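Local coordinates for protein phosphoribosylformylglycinamidine synthase 2 (Thermus thermophilus, PDB 3VIU) that belongs to the PurM-like AIR synthase-related family, with two pairs of N- and C-terminal domains, and binds ADP and a magnesium ion, at residues Gln603-Asp608 against Arg680-Arg685. Residues are numbered along the deposited sequence; the frame is centred on the assembly and turned at random.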
loop_
_atom_site.group_PDB
_atom_site.type_symbol
_atom_site.label_atom_id
_atom_site.label_comp_id
_atom_site.label_asym_id
_atom_site.label_seq_id
_atom_site.Cartn_x
_atom_site.Cartn_y
_atom_site.Cartn_z
ATOM N N GLN A 603 -0.993 19.054 -10.658
ATOM C CA GLN A 603 -0.518 18.759 -9.307
ATOM C C GLN A 603 0.351 19.893 -8.763
ATOM O O GLN A 603 0.281 20.233 -7.583
ATOM C CB GLN A 603 0.276 17.444 -9.273
ATOM C CG GLN A 603 -0.519 16.209 -9.680
ATOM C CD GLN A 603 0.009 14.915 -9.068
ATOM O OE1 GLN A 603 -0.444 13.831 -9.416
ATOM N NE2 GLN A 603 0.958 15.028 -8.148
ATOM N N GLU A 604 1.173 20.476 -9.626
ATOM C CA GLU A 604 2.029 21.572 -9.205
ATOM C C GLU A 604 1.213 22.843 -9.083
ATOM O O GLU A 604 1.504 23.694 -8.242
ATOM C CB GLU A 604 3.179 21.766 -10.189
ATOM C CG GLU A 604 4.185 20.633 -10.121
ATOM C CD GLU A 604 5.196 20.666 -11.247
ATOM O OE1 GLU A 604 6.008 19.714 -11.343
ATOM O OE2 GLU A 604 5.177 21.639 -12.029
ATOM N N ALA A 605 0.183 22.973 -9.913
ATOM C CA ALA A 605 -0.657 24.155 -9.840
ATOM C C ALA A 605 -1.419 24.158 -8.516
ATOM O O ALA A 605 -1.509 25.190 -7.844
ATOM C CB ALA A 605 -1.630 24.186 -11.001
ATOM N N ILE A 606 -1.953 23.003 -8.122
ATOM C CA ILE A 606 -2.708 22.950 -6.878
ATOM C C ILE A 606 -1.818 23.117 -5.646
ATOM O O ILE A 606 -2.224 23.746 -4.669
ATOM C CB ILE A 606 -3.564 21.648 -6.765
ATOM C CG1 ILE A 606 -4.549 21.786 -5.606
ATOM C CG2 ILE A 606 -2.678 20.430 -6.528
ATOM C CD1 ILE A 606 -5.327 23.076 -5.615
ATOM N N ARG A 607 -0.606 22.571 -5.684
ATOM C CA ARG A 607 0.287 22.735 -4.543
ATOM C C ARG A 607 0.689 24.212 -4.409
ATOM O O ARG A 607 0.711 24.750 -3.301
ATOM C CB ARG A 607 1.540 21.852 -4.675
ATOM C CG ARG A 607 1.248 20.351 -4.619
ATOM C CD ARG A 607 2.507 19.517 -4.323
ATOM N NE ARG A 607 3.575 19.722 -5.303
ATOM C CZ ARG A 607 3.721 19.024 -6.426
ATOM N NH1 ARG A 607 2.868 18.052 -6.733
ATOM N NH2 ARG A 607 4.721 19.310 -7.248
ATOM N N ASP A 608 0.992 24.866 -5.530
ATOM C CA ASP A 608 1.370 26.279 -5.504
ATOM C C ASP A 608 0.251 27.105 -4.904
ATOM O O ASP A 608 0.469 27.919 -4.002
ATOM C CB ASP A 608 1.659 26.803 -6.909
ATOM C CG ASP A 608 2.991 26.342 -7.432
ATOM O OD1 ASP A 608 3.874 26.012 -6.606
ATOM O OD2 ASP A 608 3.170 26.313 -8.668
ATOM N N ARG A 680 -0.117 28.901 -16.374
ATOM C CA ARG A 680 0.259 27.494 -16.462
ATOM C C ARG A 680 -0.420 26.838 -17.660
ATOM O O ARG A 680 -0.305 25.629 -17.856
ATOM C CB ARG A 680 -0.150 26.750 -15.190
ATOM C CG ARG A 680 0.462 27.289 -13.915
ATOM C CD ARG A 680 1.975 27.214 -13.950
ATOM N NE ARG A 680 2.563 27.799 -12.748
ATOM C CZ ARG A 680 2.456 27.280 -11.527
ATOM N NH1 ARG A 680 1.787 26.153 -11.335
ATOM N NH2 ARG A 680 3.013 27.897 -10.497
ATOM N N GLY A 681 -1.130 27.642 -18.450
ATOM C CA GLY A 681 -1.836 27.136 -19.616
ATOM C C GLY A 681 -2.834 26.041 -19.273
ATOM O O GLY A 681 -3.075 25.130 -20.069
ATOM N N LEU A 682 -3.428 26.132 -18.088
ATOM C CA LEU A 682 -4.381 25.126 -17.635
ATOM C C LEU A 682 -5.844 25.506 -17.831
ATOM O O LEU A 682 -6.270 26.602 -17.461
ATOM C CB LEU A 682 -4.142 24.809 -16.154
ATOM C CG LEU A 682 -2.816 24.161 -15.747
ATOM C CD1 LEU A 682 -2.832 23.816 -14.262
ATOM C CD2 LEU A 682 -2.594 22.903 -16.574
ATOM N N PRO A 683 -6.636 24.602 -18.428
ATOM C CA PRO A 683 -8.053 24.908 -18.634
ATOM C C PRO A 683 -8.663 24.970 -17.244
ATOM O O PRO A 683 -8.254 24.217 -16.358
ATOM C CB PRO A 683 -8.560 23.699 -19.415
ATOM C CG PRO A 683 -7.322 23.169 -20.101
ATOM C CD PRO A 683 -6.286 23.301 -19.022
ATOM N N TYR A 684 -9.612 25.872 -17.040
ATOM C CA TYR A 684 -10.252 25.999 -15.735
ATOM C C TYR A 684 -11.602 26.673 -15.893
ATOM O O TYR A 684 -11.926 27.195 -16.963
ATOM C CB TYR A 684 -9.373 26.818 -14.778
ATOM C CG TYR A 684 -9.413 28.316 -15.007
ATOM C CD1 TYR A 684 -10.441 29.097 -14.470
ATOM C CD2 TYR A 684 -8.435 28.952 -15.768
ATOM C CE1 TYR A 684 -10.496 30.473 -14.688
ATOM C CE2 TYR A 684 -8.481 30.332 -15.995
ATOM C CZ TYR A 684 -9.515 31.084 -15.451
ATOM O OH TYR A 684 -9.575 32.441 -15.678
ATOM N N ARG A 685 -12.386 26.655 -14.821
ATOM C CA ARG A 685 -13.706 27.276 -14.823
ATOM C C ARG A 685 -14.148 27.692 -13.434
ATOM O O ARG A 685 -13.822 27.046 -12.436
ATOM C CB ARG A 685 -14.760 26.324 -15.394
ATOM C CG ARG A 685 -14.840 26.278 -16.915
ATOM C CD ARG A 685 -16.297 26.167 -17.373
ATOM N NE ARG A 685 -17.047 27.395 -17.106
ATOM C CZ ARG A 685 -18.264 27.436 -16.568
ATOM N NH1 ARG A 685 -18.893 26.316 -16.224
ATOM N NH2 ARG A 685 -18.852 28.609 -16.369
#
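A salt bridge beside a small apolar touch joins Asp608 and Ala605, on helix 596-611, to Arg680 and Leu682, in the turn leading from helix 670-679 into strand 684-690. Asp608 offers one oxygen to both terminal nitrogens of Arg680: OD2 lies 2.4 Å from NH2, a doubtfully short distance, and 3.0 Å from NH1 in a weak, bent bond. The carboxylate meets the guanidinium edge with the planes 78° apart and OD2 alone engaged, so the pair lacks the coplanar, two-oxygen geometry of a bidentate bridge. A bend at chi2 (-61°) carries the arginine's end across to the helix, where NH1 also comes within 3.5 Å of Ala605 CA. One helical turn before Asp608, Glu604 instead directs its carboxylate to Lys600. Next to the charged pair, Ala605 CB meets Leu682 CD1 at 3.5 Å, and the leucine also leans on Arg598 and Ala601 of the same helix. Gly681, with positive phi, ends helix 670-679 in a Schellman motif, after which the chain passes through Leu682 into the strand. The arrangement belongs to the C-terminal alpha/beta domain of the AIR synthase-related family, where the turn into strand 684-690, a member of the mixed sheet, is pinned to helix 596-611.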